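Local structure of metazoan TIR-STING fusion (Crassostrea gigas, 6WT6) at residues T198-Q201 / W202-V205; C347-I350 / K351-L354; T48-D51 / S52-R56; S112-R115 / N116-L120. The protein combines a TIR domain and a STING ligand-binding domain in a single oyster polypeptide, as a metazoan TIR-STING fusion that is seen here as an assembly of two chains. All blocks are in the same frame, centred on the assembly; numbering follows the deposited sequence.

Contact 1: T198-Q201 / W202-V205; sequences TVRQ and WRRV
Arg-203 NH2 lies against the aliphatic part of Arg-200, 3.3 Å from Arg-200 CG and 3.5 Å from Arg-200 CD, at the C-terminal end of helix 176-204 in the STING ligand-binding domain. This is an i to i+3 contact on a largely exposed stretch of helix. The two side chains cross obliquely, with their guanidinium planes 42° apart, and it is the methylenes of Arg-200 that NH2 touches. Arg-200 NE remains 4.9 Å from Arg-203 NH2, and acidic partners outside the two segments probably ease the likeness of charge: Arg-200 NH1 forms a salt bridge with Asp-196, and Glu-214 makes weak, long ion pairs with both arginines. Arg-203 runs anti from its backbone N as far as CD and then bends at chi3 (68°), which turns the guanidinium back over the preceding turn. There its NH1 donates to Met-212 O on strand 212-221.

Beneath the side chains, four i to i+4 backbone bonds carry the end of the helix; the shortest joins Arg-203 N to Val-199 O at 2.7 Å. Val-205, the first residue out of helical geometry, still donates to Gln-201 O. Trp-202 packs on Leu-243 and Met-212, as does Val-199. A water bridges the two arginines: it donates to Arg-200 O at 3.2 Å and accepts weakly from Arg-203 NE at 3.4 Å, in the plane of the guanidinium.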
ATOM      1  N   THR A 198      27.194  13.891   2.645  1.00 32.65           N
ATOM      2  CA  THR A 198      27.969  13.058   1.731  1.00 36.35           C
ATOM      3  C   THR A 198      28.138  13.740   0.381  1.00 38.36           C
ATOM      4  O   THR A 198      29.218  13.693  -0.219  1.00 39.45           O
ATOM      5  CB  THR A 198      27.291  11.697   1.567  1.00 41.08           C
ATOM      6  OG1 THR A 198      27.043  11.133   2.863  1.00 48.64           O
ATOM      7  CG2 THR A 198      28.173  10.745   0.776  1.00 40.75           C
ATOM      8  N   VAL A 199      27.078  14.393  -0.104  1.00 35.45           N
ATOM      9  CA  VAL A 199      27.119  15.044  -1.410  1.00 35.53           C
ATOM     10  C   VAL A 199      28.082  16.222  -1.389  1.00 41.45           C
ATOM     11  O   VAL A 199      28.894  16.397  -2.306  1.00 43.42           O
ATOM     12  CB  VAL A 199      25.703  15.474  -1.833  1.00 34.08           C
ATOM     13  CG1 VAL A 199      25.754  16.383  -3.051  1.00 38.52           C
ATOM     14  CG2 VAL A 199      24.852  14.254  -2.119  1.00 28.44           C
ATOM     15  N   ARG A 200      28.011  17.047  -0.342  1.00 44.58           N
ATOM     16  CA  ARG A 200      28.898  18.201  -0.254  1.00 45.74           C
ATOM     17  C   ARG A 200      30.358  17.783  -0.169  1.00 46.65           C
ATOM     18  O   ARG A 200      31.231  18.479  -0.699  1.00 46.50           O
ATOM     19  CB  ARG A 200      28.523  19.069   0.947  1.00 45.33           C
ATOM     20  CG  ARG A 200      27.178  19.757   0.802  1.00 44.14           C
ATOM     21  CD  ARG A 200      27.018  20.878   1.808  1.00 44.72           C
ATOM     22  NE  ARG A 200      27.141  20.406   3.184  1.00 45.39           N
ATOM     23  CZ  ARG A 200      26.115  20.067   3.958  1.00 45.35           C
ATOM     24  NH1 ARG A 200      24.873  20.146   3.499  1.00 44.91           N
ATOM     25  NH2 ARG A 200      26.333  19.650   5.198  1.00 47.15           N
ATOM     26  N   GLN A 201      30.648  16.657   0.487  1.00 49.16           N
ATOM     27  CA  GLN A 201      32.023  16.174   0.523  1.00 50.81           C
ATOM     28  C   GLN A 201      32.483  15.741  -0.862  1.00 45.84           C
ATOM     29  O   GLN A 201      33.602  16.058  -1.282  1.00 49.20           O
ATOM     30  CB  GLN A 201      32.163  15.024   1.518  1.00 51.92           C
ATOM     31  CG  GLN A 201      33.540  14.384   1.503  1.00 62.39           C
ATOM     32  CD  GLN A 201      33.674  13.257   2.507  1.00 70.73           C
ATOM     33  OE1 GLN A 201      33.442  13.441   3.703  1.00 71.12           O
ATOM     34  NE2 GLN A 201      34.055  12.078   2.025  1.00 74.23           N
ATOM     35  N   TRP A 202      31.630  15.014  -1.590  1.00 40.58           N
ATOM     36  CA  TRP A 202      31.969  14.631  -2.957  1.00 41.24           C
ATOM     37  C   TRP A 202      32.101  15.864  -3.840  1.00 43.64           C
ATOM     38  O   TRP A 202      33.047  15.984  -4.628  1.00 50.40           O
ATOM     39  CB  TRP A 202      30.911  13.677  -3.517  1.00 39.80           C
ATOM     40  CG  TRP A 202      31.314  13.020  -4.813  1.00 44.10           C
ATOM     41  CD1 TRP A 202      31.831  11.764  -4.968  1.00 44.37           C
ATOM     42  CD2 TRP A 202      31.245  13.588  -6.129  1.00 44.21           C
ATOM     43  NE1 TRP A 202      32.083  11.516  -6.296  1.00 46.37           N
ATOM     44  CE2 TRP A 202      31.731  12.618  -7.029  1.00 45.51           C
ATOM     45  CE3 TRP A 202      30.814  14.819  -6.633  1.00 46.68           C
ATOM     46  CZ2 TRP A 202      31.798  12.843  -8.406  1.00 47.01           C
ATOM     47  CZ3 TRP A 202      30.882  15.041  -8.002  1.00 45.40           C
ATOM     48  CH2 TRP A 202      31.372  14.057  -8.870  1.00 44.82           C
ATOM     49  N   ARG A 203      31.154  16.796  -3.717  1.00 40.59           N
ATOM     50  CA  ARG A 203      31.192  18.020  -4.507  1.00 42.59           C
ATOM     51  C   ARG A 203      32.463  18.814  -4.237  1.00 49.45           C
ATOM     52  O   ARG A 203      33.058  19.388  -5.159  1.00 48.75           O
ATOM     53  CB  ARG A 203      29.960  18.864  -4.195  1.00 38.20           C
ATOM     54  CG  ARG A 203      29.915  20.194  -4.903  1.00 37.19           C
ATOM     55  CD  ARG A 203      28.618  20.903  -4.586  1.00 37.13           C
ATOM     56  NE  ARG A 203      28.553  21.320  -3.188  1.00 37.77           N
ATOM     57  CZ  ARG A 203      27.487  21.883  -2.631  1.00 35.46           C
ATOM     58  NH1 ARG A 203      26.390  22.086  -3.350  1.00 35.27           N
ATOM     59  NH2 ARG A 203      27.516  22.248  -1.358  1.00 32.06           N
ATOM     60  N   ARG A 204      32.898  18.847  -2.978  1.00 52.32           N
ATOM     61  CA  ARG A 204      34.057  19.650  -2.604  1.00 53.56           C
ATOM     62  C   ARG A 204      35.328  19.131  -3.264  1.00 55.45           C
ATOM     63  O   ARG A 204      36.110  19.906  -3.826  1.00 59.78           O
ATOM     64  CB  ARG A 204      34.198  19.659  -1.082  1.00 51.67           C
ATOM     65  CG  ARG A 204      35.318  20.517  -0.546  1.00 57.63           C
ATOM     66  CD  ARG A 204      35.325  20.490   0.976  1.00 66.07           C
ATOM     67  NE  ARG A 204      36.361  21.356   1.529  1.00 76.07           N
ATOM     68  CZ  ARG A 204      36.214  22.663   1.725  1.00 82.25           C
ATOM     69  NH1 ARG A 204      35.071  23.259   1.413  1.00 82.85           N
ATOM     70  NH2 ARG A 204      37.213  23.376   2.231  1.00 85.15           N
ATOM     71  N   VAL A 205      35.544  17.818  -3.222  1.00 52.73           N
ATOM     72  CA  VAL A 205      36.817  17.242  -3.639  1.00 53.85           C
ATOM     73  C   VAL A 205      36.789  16.867  -5.114  1.00 56.10           C
ATOM     74  O   VAL A 205      37.717  16.225  -5.615  1.00 60.00           O
ATOM     75  CB  VAL A 205      37.179  16.023  -2.770  1.00 51.06           C
ATOM     76  CG1 VAL A 205      37.226  16.424  -1.304  1.00 48.54           C
ATOM     77  CG2 VAL A 205      36.190  14.891  -2.996  1.00 46.87           C
TER
HETATM   78  O   HOH W   1      30.837  21.618  -0.693  1.00 58.99           O

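Contact 2: C347-I350 / K351-L354; sequences CNEI and KNQL
Glu-349 O accepts the backbone N-H of Gln-353 at 3.0 Å, and the side chain of Gln-353 folds over the same carbonyl, bringing its CG within 3.3 Å of Glu-349 O. That fold comes from CG standing beside the backbone N and a second bend at chi2 (-55°). Glu-349 bends likewise, and the two side chains run alongside each other with carboxylate and amide nearly coplanar, 14° apart. Glu-349 OE1 is nonetheless 3.7 Å from Gln-353 NE2, and the polar ends find partners outside the segments: Gln-353 OE1 takes a hydrogen bond from Lys-215, while Glu-349 OE1 has a long, weak ion pair with Lys-328.

Ile-350 CG2 meets Leu-354 CD1 at 4.1 Å, the side chains pointing the same way and both resting on Tyr-273. Lys-351 lays its CG 3.2 Å from Cys-347 O and also touches Tyr-273; beyond CG it is fully extended and carries NZ to a salt bridge with Asp-267. These are ordinary i to i+4 helix contacts, with Cys-347 and Ile-350 on strand 260-266, Ile-350 and Leu-354 on 272-279, and Glu-349 and Gln-353 on 212-221, as expected of helix 341-356 packed against the mixed sheet of the STING ligand-binding domain.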
ATOM      1  N   CYS A 347      19.187  19.760 -16.039  1.00 37.13           N
ATOM      2  CA  CYS A 347      19.877  21.030 -15.815  1.00 40.71           C
ATOM      3  C   CYS A 347      18.930  22.079 -15.256  1.00 45.52           C
ATOM      4  O   CYS A 347      19.314  22.882 -14.399  1.00 48.87           O
ATOM      5  CB  CYS A 347      20.506  21.537 -17.113  1.00 42.67           C
ATOM      6  SG  CYS A 347      22.022  20.709 -17.603  1.00 46.42           S
ATOM      7  N   ASN A 348      17.687  22.093 -15.734  1.00 46.47           N
ATOM      8  CA  ASN A 348      16.708  23.017 -15.180  1.00 45.39           C
ATOM      9  C   ASN A 348      16.444  22.722 -13.707  1.00 38.53           C
ATOM     10  O   ASN A 348      16.350  23.645 -12.892  1.00 37.31           O
ATOM     11  CB  ASN A 348      15.410  22.951 -15.982  1.00 48.85           C
ATOM     12  CG  ASN A 348      15.346  24.000 -17.073  1.00 54.48           C
ATOM     13  OD1 ASN A 348      15.097  25.175 -16.799  1.00 60.35           O
ATOM     14  ND2 ASN A 348      15.553  23.581 -18.315  1.00 51.36           N
ATOM     15  N   GLU A 349      16.325  21.441 -13.345  1.00 34.52           N
ATOM     16  CA  GLU A 349      16.050  21.101 -11.953  1.00 35.46           C
ATOM     17  C   GLU A 349      17.252  21.377 -11.062  1.00 30.25           C
ATOM     18  O   GLU A 349      17.093  21.857  -9.936  1.00 34.77           O
ATOM     19  CB  GLU A 349      15.617  19.640 -11.837  1.00 39.61           C
ATOM     20  CG  GLU A 349      14.133  19.417 -12.076  1.00 46.96           C
ATOM     21  CD  GLU A 349      13.255  20.104 -11.041  1.00 55.98           C
ATOM     22  OE1 GLU A 349      13.762  20.482  -9.959  1.00 58.16           O
ATOM     23  OE2 GLU A 349      12.047  20.270 -11.315  1.00 60.94           O
ATOM     24  N   ILE A 350      18.460  21.081 -11.544  1.00 26.80           N
ATOM     25  CA  ILE A 350      19.662  21.320 -10.748  1.00 30.17           C
ATOM     26  C   ILE A 350      19.818  22.805 -10.449  1.00 38.50           C
ATOM     27  O   ILE A 350      20.120  23.198  -9.315  1.00 41.43           O
ATOM     28  CB  ILE A 350      20.901  20.759 -11.470  1.00 31.10           C
ATOM     29  CG1 ILE A 350      20.835  19.233 -11.555  1.00 33.42           C
ATOM     30  CG2 ILE A 350      22.175  21.204 -10.768  1.00 28.69           C
ATOM     31  CD1 ILE A 350      22.001  18.623 -12.295  1.00 29.98           C
ATOM     32  N   LYS A 351      19.612  23.653 -11.461  1.00 41.67           N
ATOM     33  CA  LYS A 351      19.744  25.093 -11.260  1.00 43.64           C
ATOM     34  C   LYS A 351      18.659  25.625 -10.333  1.00 46.60           C
ATOM     35  O   LYS A 351      18.913  26.526  -9.525  1.00 49.21           O
ATOM     36  CB  LYS A 351      19.707  25.811 -12.610  1.00 42.05           C
ATOM     37  CG  LYS A 351      20.896  25.498 -13.504  1.00 43.61           C
ATOM     38  CD  LYS A 351      20.756  26.139 -14.877  1.00 44.83           C
ATOM     39  CE  LYS A 351      21.974  25.847 -15.738  1.00 46.13           C
ATOM     40  NZ  LYS A 351      21.890  26.491 -17.078  1.00 49.62           N
ATOM     41  N   ASN A 352      17.446  25.076 -10.428  1.00 44.08           N
ATOM     42  CA  ASN A 352      16.372  25.493  -9.532  1.00 46.42           C
ATOM     43  C   ASN A 352      16.709  25.172  -8.081  1.00 48.37           C
ATOM     44  O   ASN A 352      16.446  25.978  -7.179  1.00 49.96           O
ATOM     45  CB  ASN A 352      15.064  24.819  -9.946  1.00 46.11           C
ATOM     46  CG  ASN A 352      13.881  25.282  -9.122  1.00 50.51           C
ATOM     47  OD1 ASN A 352      13.566  26.470  -9.083  1.00 57.19           O
ATOM     48  ND2 ASN A 352      13.203  24.340  -8.477  1.00 48.92           N
ATOM     49  N   GLN A 353      17.302  24.002  -7.836  1.00 41.77           N
ATOM     50  CA  GLN A 353      17.632  23.623  -6.470  1.00 40.86           C
ATOM     51  C   GLN A 353      18.817  24.417  -5.934  1.00 47.50           C
ATOM     52  O   GLN A 353      18.882  24.686  -4.729  1.00 49.27           O
ATOM     53  CB  GLN A 353      17.908  22.123  -6.395  1.00 34.85           C
ATOM     54  CG  GLN A 353      16.696  21.268  -6.713  1.00 31.28           C
ATOM     55  CD  GLN A 353      15.503  21.606  -5.840  1.00 36.13           C
ATOM     56  OE1 GLN A 353      15.642  21.845  -4.636  1.00 40.25           O
ATOM     57  NE2 GLN A 353      14.319  21.637  -6.443  1.00 34.03           N
ATOM     58  N   LEU A 354      19.754  24.806  -6.804  1.00 50.21           N
ATOM     59  CA  LEU A 354      20.877  25.623  -6.354  1.00 48.01           C
ATOM     60  C   LEU A 354      20.420  27.010  -5.921  1.00 56.76           C
ATOM     61  O   LEU A 354      21.010  27.597  -5.008  1.00 61.21           O
ATOM     62  CB  LEU A 354      21.934  25.724  -7.454  1.00 39.40           C
ATOM     63  CG  LEU A 354      22.797  24.482  -7.691  1.00 34.73           C
ATOM     64  CD1 LEU A 354      23.551  24.584  -9.006  1.00 37.31           C
ATOM     65  CD2 LEU A 354      23.775  24.289  -6.545  1.00 32.47           C
TER

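Contact 3: T48-D51 / S52-R56; sequences TILD and SVESR
The carboxylate of Glu-54 has the Leu-50 methyl CD1 lying against it, 3.7 Å from Glu-54 CD and 3.9 Å from Glu-54 OE2, while its oxygens are engaged beyond the two segments: OE1 in a salt bridge with Arg-65, OE2 as acceptor for Cys-60 N. A second flat group, the carbonyl of Thr-48, is approached on opposite faces by two donors of Ser-52, the backbone N at 3.1 Å and the hydroxyl OG at 2.8 Å. Ser-52 can do this because OG stands beside its own N and anti to the carbonyl carbon (chi1 -57°), which turns the hydroxyl back along the helix.

This stretch belongs to helix 43-56, the crossover of the beta-alpha-beta unit that links strands 31-36 and 60-62 in the parallel sheet of the TIR domain. Its inner side is apolar: Val-53 CG2 touches Ile-49 CG2 at 4.2 Å and is tight against Ile-49 O at 3.1 Å, while Val-53 also reaches Ile-155 and Ile-159 of helix 153-159. Leu-50 leans on Cys-60 and Phe-62 of the next strand.

Taken together, the chemistry implies that the Glu-54 carboxylate, touched by a methyl and held at both oxygens, probably has little freedom to rotate and probably stays ionised beside Arg-65. Thr-48 O, which accepts two hydrogen bonds, lets Ser-52 satisfy its hydroxyl within the helix.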
ATOM      1  N   THR A  48     -26.918 -20.694  14.944  1.00 76.78           N
ATOM      2  CA  THR A  48     -28.206 -20.724  14.260  1.00 75.11           C
ATOM      3  C   THR A  48     -28.037 -20.462  12.768  1.00 75.06           C
ATOM      4  O   THR A  48     -28.578 -21.197  11.932  1.00 77.27           O
ATOM      5  CB  THR A  48     -29.156 -19.702  14.887  1.00 72.37           C
ATOM      6  OG1 THR A  48     -29.338 -20.006  16.277  1.00 75.09           O
ATOM      7  CG2 THR A  48     -30.509 -19.724  14.185  1.00 68.01           C
ATOM      8  N   ILE A  49     -27.278 -19.420  12.413  1.00 70.90           N
ATOM      9  CA  ILE A  49     -27.023 -19.133  11.004  1.00 66.06           C
ATOM     10  C   ILE A  49     -26.249 -20.276  10.359  1.00 64.16           C
ATOM     11  O   ILE A  49     -26.539 -20.678   9.227  1.00 63.52           O
ATOM     12  CB  ILE A  49     -26.286 -17.788  10.853  1.00 63.93           C
ATOM     13  CG1 ILE A  49     -27.221 -16.627  11.202  1.00 65.21           C
ATOM     14  CG2 ILE A  49     -25.729 -17.628   9.441  1.00 61.66           C
ATOM     15  CD1 ILE A  49     -26.577 -15.260  11.084  1.00 63.91           C
ATOM     16  N   LEU A  50     -25.268 -20.828  11.075  1.00 65.52           N
ATOM     17  CA  LEU A  50     -24.495 -21.951  10.552  1.00 66.61           C
ATOM     18  C   LEU A  50     -25.393 -23.131  10.205  1.00 72.24           C
ATOM     19  O   LEU A  50     -25.318 -23.681   9.102  1.00 74.53           O
ATOM     20  CB  LEU A  50     -23.438 -22.377  11.568  1.00 64.87           C
ATOM     21  CG  LEU A  50     -22.711 -23.678  11.221  1.00 62.53           C
ATOM     22  CD1 LEU A  50     -21.743 -23.446  10.077  1.00 56.14           C
ATOM     23  CD2 LEU A  50     -21.997 -24.261  12.437  1.00 64.44           C
ATOM     24  N   ASP A  51     -26.247 -23.538  11.148  1.00 76.10           N
ATOM     25  CA  ASP A  51     -27.124 -24.680  10.911  1.00 79.05           C
ATOM     26  C   ASP A  51     -28.090 -24.413   9.763  1.00 77.64           C
ATOM     27  O   ASP A  51     -28.460 -25.341   9.035  1.00 75.87           O
ATOM     28  CB  ASP A  51     -27.892 -25.027  12.189  1.00 83.45           C
ATOM     29  CG  ASP A  51     -26.983 -25.525  13.300  1.00 87.75           C
ATOM     30  OD1 ASP A  51     -25.870 -26.003  12.993  1.00 87.93           O
ATOM     31  OD2 ASP A  51     -27.382 -25.445  14.483  1.00 91.21           O
ATOM     32  N   SER A  52     -28.497 -23.154   9.578  1.00 77.59           N
ATOM     33  CA  SER A  52     -29.400 -22.819   8.482  1.00 77.34           C
ATOM     34  C   SER A  52     -28.716 -22.980   7.132  1.00 77.20           C
ATOM     35  O   SER A  52     -29.340 -23.435   6.165  1.00 78.43           O
ATOM     36  CB  SER A  52     -29.916 -21.389   8.641  1.00 78.83           C
ATOM     37  OG  SER A  52     -30.563 -21.206   9.887  1.00 83.43           O
ATOM     38  N   VAL A  53     -27.440 -22.605   7.040  1.00 73.59           N
ATOM     39  CA  VAL A  53     -26.743 -22.657   5.760  1.00 67.64           C
ATOM     40  C   VAL A  53     -26.304 -24.078   5.437  1.00 67.90           C
ATOM     41  O   VAL A  53     -26.507 -24.565   4.320  1.00 66.68           O
ATOM     42  CB  VAL A  53     -25.545 -21.693   5.761  1.00 62.85           C
ATOM     43  CG1 VAL A  53     -24.930 -21.626   4.385  1.00 57.18           C
ATOM     44  CG2 VAL A  53     -25.971 -20.327   6.213  1.00 63.31           C
ATOM     45  N   GLU A  54     -25.695 -24.764   6.408  1.00 68.80           N
ATOM     46  CA  GLU A  54     -25.102 -26.066   6.127  1.00 70.99           C
ATOM     47  C   GLU A  54     -26.153 -27.105   5.756  1.00 77.98           C
ATOM     48  O   GLU A  54     -25.859 -28.039   5.001  1.00 80.11           O
ATOM     49  CB  GLU A  54     -24.269 -26.538   7.322  1.00 69.64           C
ATOM     50  CG  GLU A  54     -22.961 -25.766   7.497  1.00 66.95           C
ATOM     51  CD  GLU A  54     -21.872 -26.589   8.167  1.00 62.82           C
ATOM     52  OE1 GLU A  54     -22.193 -27.373   9.084  1.00 61.99           O
ATOM     53  OE2 GLU A  54     -20.693 -26.462   7.767  1.00 58.52           O
ATOM     54  N   SER A  55     -27.381 -26.959   6.260  1.00 80.61           N
ATOM     55  CA  SER A  55     -28.441 -27.886   5.872  1.00 84.61           C
ATOM     56  C   SER A  55     -28.796 -27.725   4.400  1.00 83.09           C
ATOM     57  O   SER A  55     -29.039 -28.718   3.701  1.00 83.48           O
ATOM     58  CB  SER A  55     -29.677 -27.675   6.745  1.00 88.10           C
ATOM     59  OG  SER A  55     -30.350 -26.479   6.391  1.00 94.19           O
ATOM     60  N   ARG A  56     -28.817 -26.481   3.908  1.00 80.42           N
ATOM     61  CA  ARG A  56     -29.160 -26.225   2.512  1.00 75.71           C
ATOM     62  C   ARG A  56     -28.140 -26.814   1.546  1.00 70.95           C
ATOM     63  O   ARG A  56     -28.430 -26.929   0.351  1.00 71.60           O
ATOM     64  CB  ARG A  56     -29.291 -24.721   2.270  1.00 73.61           C
ATOM     65  CG  ARG A  56     -30.389 -24.059   3.089  1.00 77.01           C
ATOM     66  CD  ARG A  56     -31.770 -24.404   2.556  1.00 80.90           C
ATOM     67  NE  ARG A  56     -32.082 -23.674   1.330  1.00 82.96           N
ATOM     68  CZ  ARG A  56     -32.763 -22.533   1.296  1.00 85.49           C
ATOM     69  NH1 ARG A  56     -33.001 -21.933   0.136  1.00 84.26           N
ATOM     70  NH2 ARG A  56     -33.208 -21.993   2.423  1.00 87.38           N
TER

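Contact 4: S112-R115 / N116-L120; sequences SHQR and NNVCL
Asn-116 N donates to Ser-112 O at the start of helix 113-119, the short helix that runs directly into strand 120-124 at one edge of the parallel sheet of the TIR domain. Ser-112 holds the N-cap position, and its OG accepts the capping bond from Arg-115 N at 3.1 Å with an N-H...O angle of 155°. Its backbone N in turn donates to Asp-110 OD2, so both its backbone N and its OG are hydrogen-bonded.

Among backbone bonds, Asn-116 N to Ser-112 O and Asn-117 N to His-113 O are regular i to i+4 links. The next is slack: Val-118 N makes only weak bonds, at 3.4 Å to Gln-114 O and 3.2 Å to Arg-115 O. The helix recovers in the following link, from Cys-119 N to Arg-115 O at 2.9 Å.

Of the side chains, Asn-116 keeps CG beside its own N (chi1 -62°), laying its amide 3.4 Å from Ser-112 O, measured from CG; ND2 donates to Asp-110 O. Val-118 CG2 lies 3.3 Å from Gln-114 O, and Gln-114, exposed and bent at chi2, separately brings NE2 to 3.5 Å from the same Val-118 CG2.

The helix also borders the second subunit, where His-113 packs on Pro-135 of that chain and Arg-115 lies close to its like-charged Arg-315. At the far end Cys-119 joins Val-87 by backbone hydrogen bonding and gives its O to Asn-86 ND2, while its CB sits 3.4 Å from Arg-115 O.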
ATOM      1  N   SER A 112     -10.433  -2.823  -1.404  1.00 60.64           N
ATOM      2  CA  SER A 112     -11.179  -2.673  -2.647  1.00 57.26           C
ATOM      3  C   SER A 112     -12.676  -2.784  -2.379  1.00 59.20           C
ATOM      4  O   SER A 112     -13.145  -3.802  -1.858  1.00 56.62           O
ATOM      5  CB  SER A 112     -10.738  -3.730  -3.657  1.00 52.87           C
ATOM      6  OG  SER A 112     -11.709  -3.893  -4.677  1.00 56.39           O
ATOM      7  N   HIS A 113     -13.426  -1.741  -2.746  1.00 62.07           N
ATOM      8  CA  HIS A 113     -14.878  -1.796  -2.607  1.00 66.03           C
ATOM      9  C   HIS A 113     -15.480  -2.891  -3.475  1.00 66.18           C
ATOM     10  O   HIS A 113     -16.484  -3.504  -3.095  1.00 69.50           O
ATOM     11  CB  HIS A 113     -15.495  -0.444  -2.962  1.00 71.00           C
ATOM     12  CG  HIS A 113     -16.991  -0.450  -2.973  1.00 78.88           C
ATOM     13  ND1 HIS A 113     -17.744  -0.624  -1.831  1.00 82.38           N
ATOM     14  CD2 HIS A 113     -17.876  -0.311  -3.989  1.00 82.19           C
ATOM     15  CE1 HIS A 113     -19.027  -0.587  -2.142  1.00 86.22           C
ATOM     16  NE2 HIS A 113     -19.134  -0.398  -3.446  1.00 85.92           N
ATOM     17  N   GLN A 114     -14.883  -3.150  -4.640  1.00 63.83           N
ATOM     18  CA  GLN A 114     -15.366  -4.229  -5.494  1.00 66.10           C
ATOM     19  C   GLN A 114     -15.206  -5.581  -4.811  1.00 64.60           C
ATOM     20  O   GLN A 114     -16.071  -6.456  -4.938  1.00 67.37           O
ATOM     21  CB  GLN A 114     -14.626  -4.204  -6.834  1.00 65.34           C
ATOM     22  CG  GLN A 114     -14.843  -5.434  -7.707  1.00 67.12           C
ATOM     23  CD  GLN A 114     -16.292  -5.615  -8.127  1.00 74.35           C
ATOM     24  OE1 GLN A 114     -17.082  -4.670  -8.107  1.00 77.29           O
ATOM     25  NE2 GLN A 114     -16.646  -6.837  -8.507  1.00 76.04           N
ATOM     26  N   ARG A 115     -14.110  -5.768  -4.072  1.00 62.01           N
ATOM     27  CA  ARG A 115     -13.912  -7.019  -3.348  1.00 63.30           C
ATOM     28  C   ARG A 115     -14.927  -7.177  -2.221  1.00 64.77           C
ATOM     29  O   ARG A 115     -15.479  -8.265  -2.024  1.00 66.62           O
ATOM     30  CB  ARG A 115     -12.488  -7.087  -2.792  1.00 62.25           C
ATOM     31  CG  ARG A 115     -12.078  -8.472  -2.318  1.00 64.75           C
ATOM     32  CD  ARG A 115     -11.331  -9.228  -3.404  1.00 69.99           C
ATOM     33  NE  ARG A 115     -11.316 -10.668  -3.163  1.00 73.50           N
ATOM     34  CZ  ARG A 115     -10.548 -11.527  -3.824  1.00 77.59           C
ATOM     35  NH1 ARG A 115      -9.718 -11.092  -4.764  1.00 77.55           N
ATOM     36  NH2 ARG A 115     -10.605 -12.822  -3.543  1.00 80.75           N
ATOM     37  N   ASN A 116     -15.187  -6.101  -1.473  1.00 63.52           N
ATOM     38  CA  ASN A 116     -16.106  -6.190  -0.343  1.00 59.27           C
ATOM     39  C   ASN A 116     -17.542  -6.426  -0.793  1.00 61.64           C
ATOM     40  O   ASN A 116     -18.310  -7.086  -0.086  1.00 59.39           O
ATOM     41  CB  ASN A 116     -16.014  -4.922   0.504  1.00 52.65           C
ATOM     42  CG  ASN A 116     -14.635  -4.717   1.088  1.00 47.36           C
ATOM     43  OD1 ASN A 116     -13.893  -5.676   1.297  1.00 45.34           O
ATOM     44  ND2 ASN A 116     -14.281  -3.465   1.357  1.00 45.99           N
ATOM     45  N   ASN A 117     -17.924  -5.900  -1.958  1.00 65.26           N
ATOM     46  CA  ASN A 117     -19.280  -6.119  -2.445  1.00 70.45           C
ATOM     47  C   ASN A 117     -19.496  -7.568  -2.862  1.00 64.90           C
ATOM     48  O   ASN A 117     -20.623  -8.072  -2.786  1.00 63.86           O
ATOM     49  CB  ASN A 117     -19.580  -5.174  -3.609  1.00 79.50           C
ATOM     50  CG  ASN A 117     -21.047  -5.168  -3.995  1.00 89.48           C
ATOM     51  OD1 ASN A 117     -21.897  -5.673  -3.261  1.00 95.62           O
ATOM     52  ND2 ASN A 117     -21.352  -4.586  -5.150  1.00 91.53           N
ATOM     53  N   VAL A 118     -18.437  -8.252  -3.288  1.00 62.99           N
ATOM     54  CA  VAL A 118     -18.576  -9.630  -3.747  1.00 65.05           C
ATOM     55  C   VAL A 118     -18.472 -10.602  -2.577  1.00 62.99           C
ATOM     56  O   VAL A 118     -19.304 -11.500  -2.420  1.00 67.85           O
ATOM     57  CB  VAL A 118     -17.525  -9.940  -4.832  1.00 64.04           C
ATOM     58  CG1 VAL A 118     -17.553 -11.418  -5.200  1.00 64.58           C
ATOM     59  CG2 VAL A 118     -17.765  -9.077  -6.067  1.00 63.01           C
ATOM     60  N   CYS A 119     -17.465 -10.424  -1.728  1.00 58.03           N
ATOM     61  CA  CYS A 119     -17.116 -11.353  -0.658  1.00 52.81           C
ATOM     62  C   CYS A 119     -17.954 -11.152   0.604  1.00 54.08           C
ATOM     63  O   CYS A 119     -18.517 -12.115   1.135  1.00 53.64           O
ATOM     64  CB  CYS A 119     -15.625 -11.220  -0.328  1.00 51.66           C
ATOM     65  SG  CYS A 119     -15.060 -12.177   1.093  1.00 50.94           S
ATOM     66  N   LEU A 120     -18.034  -9.920   1.103  1.00 55.10           N
ATOM     67  CA  LEU A 120     -18.621  -9.685   2.416  1.00 51.76           C
ATOM     68  C   LEU A 120     -20.132  -9.879   2.398  1.00 53.62           C
ATOM     69  O   LEU A 120     -20.818  -9.501   1.446  1.00 56.51           O
ATOM     70  CB  LEU A 120     -18.280  -8.277   2.906  1.00 49.55           C
ATOM     71  CG  LEU A 120     -16.892  -8.083   3.528  1.00 47.60           C
ATOM     72  CD1 LEU A 120     -16.612  -6.612   3.793  1.00 48.94           C
ATOM     73  CD2 LEU A 120     -16.760  -8.885   4.818  1.00 47.39           C
TER

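How the contacts relate
All four are local contacts along a helix, two in each domain. Contacts 3 and 4 belong to the TIR domain, their centres about 23 Å apart; contacts 1 and 2 belong to the STING ligand-binding domain, centres about 17 Å apart, on the opposite side of the chain's centre. Contact 1 is the surface member, rich in arginine, with one bridging water; the other three are partly buried. Contacts 1 and 2 lie on different helices, yet both reach strand 212-221. Contact 3 sits on a crossover helix and joins an apolar inner side to a buttressed carboxylate, whereas contact 4 begins with a serine cap, ends in an edge strand and alone touches the second subunit.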